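Cytochrome c-550-like protein (PDB 4LJI) is probably a low-potential electron-transfer cytochrome c with one covalently bound heme, able to stand in partially for cytochrome c-550. Local coordinates at residues A80-F85 with T116-I121; L122-A125 with G130-V133. All coordinates share one frame; numbering follows the deposited sequence.

Overall arrangement
Helix 111-127 takes part in both contacts, facing helix 79-87 in contact 1 and, further along the same helix, the loop that follows it in contact 2. Both are buried, with centres about 13 Å apart, but contact 1 lies nearer the middle of the chain. There, aliphatic side chains meet across the helices, and leucine, isoleucine and phenylalanine side chains continue the apolar surface onto heme c. Contact 2 lies near the axial His-51 and closes the chain back on the helix through a tryptophan face, with a water at its margin. The two adjoin: Phe-120 CE2 lies 3.9 Å from Trp-131 CH2, and Leu-82 CD1 packs on Leu-122 CB.

Contact 1 (A80-F85 with T116-I121); sequences ASLVAF and TLAAFI. With HEC (heme c), chain C.
The backbone bond from Phe-120 N to Thr-116 O, at 2.9 Å, winds the helical turn that carries the methyl of Ala-118 to Leu-82. Polar bonds here run along each helix, and what joins helix 79-87 to helix 111-127 is carbon against carbon. Leu-82 CB stands 3.6 Å from Ala-118 CB, and the small alanine lets the two backbones come close, the CA atoms of this pair being 5.7 Å apart. CG of Leu-82 lies anti to its carbonyl carbon (chi1 -76°), and chi2 of 168° then sends CD1 alongside Ala-118, near its O and CB, and CD2 to the heme, 3.6 Å from methyl CMA. Val-83 adds a looser touch, its CG2 lying 4.2 Å from Ala-118 CB.

The same helices line the heme c pocket. Phe-85 lies over one face of the pyrrole that carries CMA, its ring tilted to the porphyrin, with CE2 3.3 Å from heme C2A. The aliphatic side chains meet rim methyls: Ile-121 CD1 is 3.5 Å from heme CMB, and Leu-117 brings CD2 to that methyl at 3.9 Å. Behind them, helix 33-46 packs on helix 111-127, Leu-117 touching Phe-43, a pairing that probably corresponds to the crossing of N- and C-terminal helices in cytochromes c, although here a short helix and a two-stranded sheet precede helix 33-46. Phe-85 also touches Cys-101, an axial ligand of the iron. With hydrocarbon groups laid against CMA and CMB, this part of the heme rim is probably shielded from water and its surroundings kept weakly polar.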
ATOM      1  N   ALA A  80      12.639  10.907 -15.947  1.00 18.92           N
ATOM      2  CA  ALA A  80      13.939  10.861 -15.299  1.00 17.72           C
ATOM      3  C   ALA A  80      13.899  11.406 -13.876  1.00 16.86           C
ATOM      4  O   ALA A  80      14.552  10.864 -12.965  1.00 18.85           O
ATOM      5  CB  ALA A  80      14.989  11.592 -16.123  1.00 17.72           C
ATOM      6  N   SER A  81      13.126  12.469 -13.663  1.00 18.46           N
ATOM      7  CA  SER A  81      13.084  13.081 -12.336  0.77 17.25           C
ATOM      8  C   SER A  81      12.328  12.203 -11.336  1.00 15.30           C
ATOM      9  O   SER A  81      12.691  12.158 -10.190  1.00 15.65           O
ATOM     10  CB  SER A  81      12.497  14.508 -12.382  0.77 16.85           C
ATOM     11  OG  SER A  81      11.200  14.537 -12.950  0.77 19.56           O
ATOM     12  N   LEU A  82      11.311  11.487 -11.798  1.00 13.79           N
ATOM     13  CA  LEU A  82      10.524  10.622 -10.872  1.00 13.14           C
ATOM     14  C   LEU A  82      11.358   9.368 -10.541  1.00 15.71           C
ATOM     15  O   LEU A  82      11.385   8.920  -9.402  1.00 15.60           O
ATOM     16  CB  LEU A  82       9.172  10.242 -11.470  1.00 16.05           C
ATOM     17  CG  LEU A  82       8.161  11.377 -11.416  1.00 13.33           C
ATOM     18  CD1 LEU A  82       6.978  11.025 -12.290  1.00 16.40           C
ATOM     19  CD2 LEU A  82       7.750  11.547  -9.999  1.00 15.99           C
ATOM     20  N   VAL A  83      12.059   8.831 -11.528  1.00 14.47           N
ATOM     21  CA  VAL A  83      12.911   7.666 -11.268  1.00 15.84           C
ATOM     22  C   VAL A  83      14.017   8.029 -10.255  1.00 15.05           C
ATOM     23  O   VAL A  83      14.213   7.311  -9.240  1.00 16.57           O
ATOM     24  CB  VAL A  83      13.522   7.113 -12.589  1.00 16.17           C
ATOM     25  CG1 VAL A  83      14.600   6.051 -12.313  1.00 22.45           C
ATOM     26  CG2 VAL A  83      12.391   6.552 -13.428  1.00 16.88           C
ATOM     27  N   ALA A  84      14.678   9.161 -10.475  1.00 15.06           N
ATOM     28  CA  ALA A  84      15.764   9.584  -9.594  1.00 18.01           C
ATOM     29  C   ALA A  84      15.241   9.837  -8.195  1.00 21.15           C
ATOM     30  O   ALA A  84      15.977   9.691  -7.226  1.00 18.41           O
ATOM     31  CB  ALA A  84      16.420  10.805 -10.101  1.00 18.08           C
ATOM     32  N   PHE A  85      13.974  10.221  -8.109  1.00 19.29           N
ATOM     33  CA  PHE A  85      13.372  10.488  -6.813  1.00 21.90           C
ATOM     34  C   PHE A  85      13.187   9.164  -6.105  1.00 17.26           C
ATOM     35  O   PHE A  85      13.569   9.005  -4.948  1.00 16.83           O
ATOM     36  CB  PHE A  85      12.026  11.214  -6.928  1.00 17.30           C
ATOM     37  CG  PHE A  85      11.345  11.378  -5.618  1.00 17.26           C
ATOM     38  CD1 PHE A  85      11.714  12.408  -4.755  1.00 13.94           C
ATOM     39  CD2 PHE A  85      10.369  10.476  -5.237  1.00 16.83           C
ATOM     40  CE1 PHE A  85      11.091  12.533  -3.516  1.00 16.18           C
ATOM     41  CE2 PHE A  85       9.735  10.588  -4.014  1.00 14.00           C
ATOM     42  CZ  PHE A  85      10.106  11.638  -3.154  1.00 14.68           C
ATOM     43  N   THR A 116       7.976   2.621 -15.913  1.00 15.13           N
ATOM     44  CA  THR A 116       6.552   2.454 -16.158  1.00 13.93           C
ATOM     45  C   THR A 116       5.724   2.976 -14.978  1.00 19.62           C
ATOM     46  O   THR A 116       4.631   3.466 -15.200  1.00 14.79           O
ATOM     47  CB  THR A 116       6.172   0.999 -16.434  1.00 16.78           C
ATOM     48  OG1 THR A 116       6.330   0.242 -15.226  1.00 16.98           O
ATOM     49  CG2 THR A 116       7.017   0.410 -17.566  1.00 18.29           C
ATOM     50  N   LEU A 117       6.250   2.867 -13.752  1.00 13.86           N
ATOM     51  CA  LEU A 117       5.563   3.404 -12.558  1.00 11.97           C
ATOM     52  C   LEU A 117       5.580   4.932 -12.636  1.00 15.19           C
ATOM     53  O   LEU A 117       4.560   5.587 -12.405  1.00 13.03           O
ATOM     54  CB  LEU A 117       6.216   2.875 -11.273  1.00 13.16           C
ATOM     55  CG  LEU A 117       5.880   3.432  -9.891  1.00 15.26           C
ATOM     56  CD1 LEU A 117       4.363   3.331  -9.668  1.00 14.92           C
ATOM     57  CD2 LEU A 117       6.624   2.631  -8.817  1.00 15.15           C
ATOM     58  N   ALA A 118       6.743   5.514 -12.933  1.00 12.26           N
ATOM     59  CA  ALA A 118       6.790   6.958 -13.154  1.00 12.34           C
ATOM     60  C   ALA A 118       5.818   7.369 -14.261  1.00 16.64           C
ATOM     61  O   ALA A 118       5.104   8.381 -14.091  1.00 13.59           O
ATOM     62  CB  ALA A 118       8.242   7.434 -13.482  1.00 13.71           C
ATOM     63  N   ALA A 119       5.777   6.640 -15.389  1.00 12.99           N
ATOM     64  CA  ALA A 119       4.847   6.994 -16.470  1.00 13.31           C
ATOM     65  C   ALA A 119       3.383   6.956 -15.993  1.00 14.08           C
ATOM     66  O   ALA A 119       2.595   7.840 -16.313  1.00 15.26           O
ATOM     67  CB  ALA A 119       5.029   6.071 -17.670  1.00 16.39           C
ATOM     68  N   PHE A 120       3.022   5.931 -15.237  1.00 17.47           N
ATOM     69  CA  PHE A 120       1.674   5.856 -14.683  1.00 13.98           C
ATOM     70  C   PHE A 120       1.348   7.080 -13.826  1.00 15.07           C
ATOM     71  O   PHE A 120       0.311   7.698 -14.015  1.00 13.71           O
ATOM     72  CB  PHE A 120       1.458   4.562 -13.898  1.00 15.80           C
ATOM     73  CG  PHE A 120       0.186   4.559 -13.150  1.00 11.96           C
ATOM     74  CD1 PHE A 120      -1.021   4.308 -13.795  1.00 15.32           C
ATOM     75  CD2 PHE A 120       0.177   4.851 -11.787  1.00 11.78           C
ATOM     76  CE1 PHE A 120      -2.253   4.316 -13.075  1.00 14.07           C
ATOM     77  CE2 PHE A 120      -1.054   4.875 -11.061  1.00 18.42           C
ATOM     78  CZ  PHE A 120      -2.262   4.618 -11.727  1.00 18.13           C
ATOM     79  N   ILE A 121       2.246   7.449 -12.911  1.00 13.56           N
ATOM     80  CA  ILE A 121       2.009   8.567 -12.001  1.00 14.10           C
ATOM     81  C   ILE A 121       1.890   9.837 -12.812  1.00 13.44           C
ATOM     82  O   ILE A 121       1.011  10.669 -12.558  1.00 14.72           O
ATOM     83  CB  ILE A 121       3.157   8.727 -10.979  1.00 12.83           C
ATOM     84  CG1 ILE A 121       3.144   7.574  -9.973  1.00 19.64           C
ATOM     85  CG2 ILE A 121       3.041  10.080 -10.228  1.00 21.09           C
ATOM     86  CD1 ILE A 121       4.398   7.543  -9.132  1.00 22.18           C
TER
HETATM   87 FE   HEC C 301       5.823   8.475  -1.679  1.00 13.28          FE
HETATM   88  CHA HEC C 301       6.421  11.875  -1.642  1.00 19.35           C
HETATM   89  CHB HEC C 301       6.148   8.430  -5.112  1.00 11.27           C
HETATM   90  CHC HEC C 301       5.522   4.970  -1.707  1.00 13.24           C
HETATM   91  CHD HEC C 301       5.004   8.526   1.583  1.00 16.28           C
HETATM   92  NA  HEC C 301       6.150   9.846  -3.100  1.00 11.28           N
HETATM   93  C1A HEC C 301       6.420  11.190  -2.847  1.00 11.46           C
HETATM   94  C2A HEC C 301       6.645  11.849  -4.118  1.00 14.00           C
HETATM   95  C3A HEC C 301       6.556  10.882  -5.071  1.00 14.43           C
HETATM   96  C4A HEC C 301       6.298   9.644  -4.469  1.00 12.67           C
HETATM   97  CMA HEC C 301       6.752  11.082  -6.551  1.00 13.94           C
HETATM   98  CAA HEC C 301       6.915  13.335  -4.363  1.00 12.12           C
HETATM   99  CBA HEC C 301       5.588  14.130  -4.448  1.00 14.20           C
HETATM  100  CGA HEC C 301       5.765  15.605  -4.710  1.00 16.34           C
HETATM  101  O1A HEC C 301       6.899  16.112  -4.940  1.00 13.48           O
HETATM  102  O2A HEC C 301       4.736  16.357  -4.709  1.00 16.25           O
HETATM  103  NB  HEC C 301       5.812   6.969  -3.124  1.00 19.60           N
HETATM  104  C1B HEC C 301       6.009   7.195  -4.437  1.00 10.49           C
HETATM  105  C2B HEC C 301       5.958   5.963  -5.121  1.00 10.37           C
HETATM  106  C3B HEC C 301       5.822   4.954  -4.199  1.00 10.73           C
HETATM  107  C4B HEC C 301       5.702   5.647  -2.906  1.00 15.21           C
HETATM  108  CMB HEC C 301       6.136   5.788  -6.613  1.00 13.22           C
HETATM  109  CAB HEC C 301       5.723   3.493  -4.437  1.00 10.11           C
HETATM  110  CBB HEC C 301       6.914   2.965  -4.911  1.00 12.91           C
HETATM  111  NC  HEC C 301       5.340   7.007  -0.313  1.00 10.47           N
HETATM  112  C1C HEC C 301       5.304   5.655  -0.529  1.00 14.63           C
HETATM  113  C2C HEC C 301       4.818   5.063   0.644  1.00 16.13           C
HETATM  114  C3C HEC C 301       4.672   6.049   1.586  1.00 17.98           C
HETATM  115  C4C HEC C 301       5.014   7.292   0.987  1.00 18.05           C
HETATM  116  CMC HEC C 301       4.558   3.575   0.829  1.00 19.12           C
HETATM  117  CAC HEC C 301       4.134   5.832   2.966  1.00 15.87           C
HETATM  118  CBC HEC C 301       4.783   5.039   3.849  1.00 16.67           C
HETATM  119  ND  HEC C 301       5.726   9.911  -0.330  1.00 18.50           N
HETATM  120  C1D HEC C 301       5.430   9.705   0.961  1.00 11.34           C
HETATM  121  C2D HEC C 301       5.569  10.956   1.706  1.00 13.48           C
HETATM  122  C3D HEC C 301       5.946  11.899   0.820  1.00 16.29           C
HETATM  123  C4D HEC C 301       6.027  11.227  -0.469  1.00 13.03           C
HETATM  124  CMD HEC C 301       5.309  11.147   3.188  1.00 17.91           C
HETATM  125  CAD HEC C 301       6.245  13.341   1.125  1.00 18.63           C
HETATM  126  CBD HEC C 301       7.781  13.463   1.209  1.00 24.66           C
HETATM  127  CGD HEC C 301       8.554  14.684   1.671  1.00 26.81           C
HETATM  128  O1D HEC C 301       8.234  15.861   1.354  1.00 26.54           O
HETATM  129  O2D HEC C 301       9.577  14.491   2.375  1.00 34.53           O

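Contact 2 (L122-A125 with G130-V133); sequences LRAA and GWGV
A type II beta turn, Gly-130 to Val-133, follows helix 111-127 and folds the indole of Trp-131 back onto Ala-124 and Ala-125 near the end of that helix. The methyl of Ala-124 sits squarely over the six-membered ring in a CH-pi contact: CB of Ala-124 is 3.5 Å from the centroid of that Trp-131 ring and only 8° off its normal. On the same face, Ala-125 N stands over the five-membered ring toward its rim, and Ala-125 CA follows at the outer side, 3.4 Å from Trp-131 CD1. The indole thus lies flat along the helix backbone, with CG swung away from its own backbone N (chi1 180°), which extends the ring out from the turn to the helix.

The turn is closed by Val-133 N to Gly-130 O at 3.0 Å. Trp-131 takes its second position, and Gly-132 its third, where the positive phi of 76° suits a glycine; the backbone of Gly-132 is further hydrogen-bonded to Gly-53, beyond the heme-binding Cys-47, Cys-50 and His-51. At the indole edge a water in the ring plane donates a hydrogen bond to Ala-125 O, its O 3.0 Å away, and a weak one to Trp-131 O. NE1 of Trp-131 is hydrogen-bonded to Leu-64 O. Replacing Trp-131 by an alanine would probably leave Ala-124 CB without its flat cover and Leu-64 O without the NE1 donor, opening a gap between helix and loop. The side chain of axial His-51 lies about 6 Å from that of Trp-131, while Ala-125 also touches Leu-66 and Leu-69 of helix 66-70.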
ATOM      1  N   LEU A 122       2.763   9.979 -13.803  1.00 14.40           N
ATOM      2  CA  LEU A 122       2.824  11.194 -14.605  1.00 17.10           C
ATOM      3  C   LEU A 122       1.578  11.374 -15.475  1.00 13.07           C
ATOM      4  O   LEU A 122       1.024  12.489 -15.585  1.00 16.60           O
ATOM      5  CB  LEU A 122       4.117  11.205 -15.419  1.00 19.62           C
ATOM      6  CG  LEU A 122       4.617  12.511 -15.994  1.00 25.03           C
ATOM      7  CD1 LEU A 122       4.463  13.614 -14.969  1.00 27.75           C
ATOM      8  CD2 LEU A 122       6.075  12.297 -16.355  1.00 21.67           C
ATOM      9  N   ARG A 123       1.142  10.305 -16.129  1.00 14.89           N
ATOM     10  CA  ARG A 123      -0.109  10.368 -16.884  1.00 14.68           C
ATOM     11  C   ARG A 123      -1.344  10.564 -16.022  1.00 16.78           C
ATOM     12  O   ARG A 123      -2.243  11.307 -16.381  1.00 16.68           O
ATOM     13  CB  ARG A 123      -0.270   9.151 -17.783  1.00 15.12           C
ATOM     14  CG  ARG A 123      -1.536   9.131 -18.644  1.00 16.22           C
ATOM     15  CD  ARG A 123      -1.638  10.342 -19.554  1.00 20.95           C
ATOM     16  NE  ARG A 123      -2.692  10.137 -20.549  1.00 19.21           N
ATOM     17  CZ  ARG A 123      -2.936  10.957 -21.559  1.00 24.10           C
ATOM     18  NH1 ARG A 123      -2.181  12.040 -21.723  1.00 21.91           N
ATOM     19  NH2 ARG A 123      -3.928  10.679 -22.401  1.00 27.22           N
ATOM     20  N   ALA A 124      -1.400   9.891 -14.881  1.00 13.00           N
ATOM     21  CA  ALA A 124      -2.481  10.083 -13.955  1.00 12.94           C
ATOM     22  C   ALA A 124      -2.590  11.518 -13.472  1.00 13.10           C
ATOM     23  O   ALA A 124      -3.686  12.090 -13.422  1.00 17.45           O
ATOM     24  CB  ALA A 124      -2.293   9.137 -12.757  1.00 13.95           C
ATOM     25  N   ALA A 125      -1.458  12.090 -13.073  1.00 12.84           N
ATOM     26  CA  ALA A 125      -1.416  13.486 -12.635  1.00 14.76           C
ATOM     27  C   ALA A 125      -1.945  14.425 -13.710  1.00 18.64           C
ATOM     28  O   ALA A 125      -2.642  15.416 -13.406  1.00 19.16           O
ATOM     29  CB  ALA A 125       0.041  13.873 -12.260  1.00 16.48           C
ATOM     30  N   GLY A 130      -9.776  13.687 -10.499  1.00 28.23           N
ATOM     31  CA  GLY A 130      -9.659  13.691  -9.051  1.00 30.90           C
ATOM     32  C   GLY A 130      -8.281  13.397  -8.488  1.00 31.78           C
ATOM     33  O   GLY A 130      -8.031  13.593  -7.295  1.00 29.55           O
ATOM     34  N   TRP A 131      -7.383  12.926  -9.343  1.00 29.08           N
ATOM     35  CA  TRP A 131      -6.061  12.553  -8.891  1.00 20.07           C
ATOM     36  C   TRP A 131      -5.389  13.679  -8.132  1.00 24.52           C
ATOM     37  O   TRP A 131      -5.246  14.800  -8.643  1.00 29.86           O
ATOM     38  CB  TRP A 131      -5.196  12.150 -10.076  1.00 19.46           C
ATOM     39  CG  TRP A 131      -3.799  11.747  -9.723  1.00 18.92           C
ATOM     40  CD1 TRP A 131      -2.723  12.571  -9.589  1.00 20.32           C
ATOM     41  CD2 TRP A 131      -3.309  10.413  -9.505  1.00 19.25           C
ATOM     42  NE1 TRP A 131      -1.603  11.841  -9.302  1.00 19.55           N
ATOM     43  CE2 TRP A 131      -1.931  10.515  -9.244  1.00 18.67           C
ATOM     44  CE3 TRP A 131      -3.903   9.152  -9.504  1.00 17.20           C
ATOM     45  CZ2 TRP A 131      -1.125   9.397  -9.004  1.00 21.49           C
ATOM     46  CZ3 TRP A 131      -3.107   8.039  -9.247  1.00 16.38           C
ATOM     47  CH2 TRP A 131      -1.733   8.169  -8.992  1.00 17.68           C
ATOM     48  N   GLY A 132      -5.010  13.385  -6.896  1.00 19.31           N
ATOM     49  CA  GLY A 132      -4.272  14.329  -6.075  1.00 21.28           C
ATOM     50  C   GLY A 132      -5.071  15.466  -5.463  1.00 33.26           C
ATOM     51  O   GLY A 132      -4.530  16.268  -4.698  1.00 36.47           O
ATOM     52  N   VAL A 133      -6.355  15.551  -5.786  1.00 32.73           N
ATOM     53  CA  VAL A 133      -7.181  16.597  -5.176  1.00 38.78           C
ATOM     54  C   VAL A 133      -7.927  16.050  -3.962  1.00 47.43           C
ATOM     55  O   VAL A 133      -9.070  15.602  -4.059  1.00 50.38           O
ATOM     56  CB  VAL A 133      -8.159  17.244  -6.161  1.00 43.60           C
ATOM     57  CG1 VAL A 133      -8.858  18.415  -5.487  1.00 45.43           C
ATOM     58  CG2 VAL A 133      -7.421  17.721  -7.414  1.00 44.67           C
TER
HETATM   59  O   HOH W   1      -2.936  16.315 -10.581  1.00 22.36           O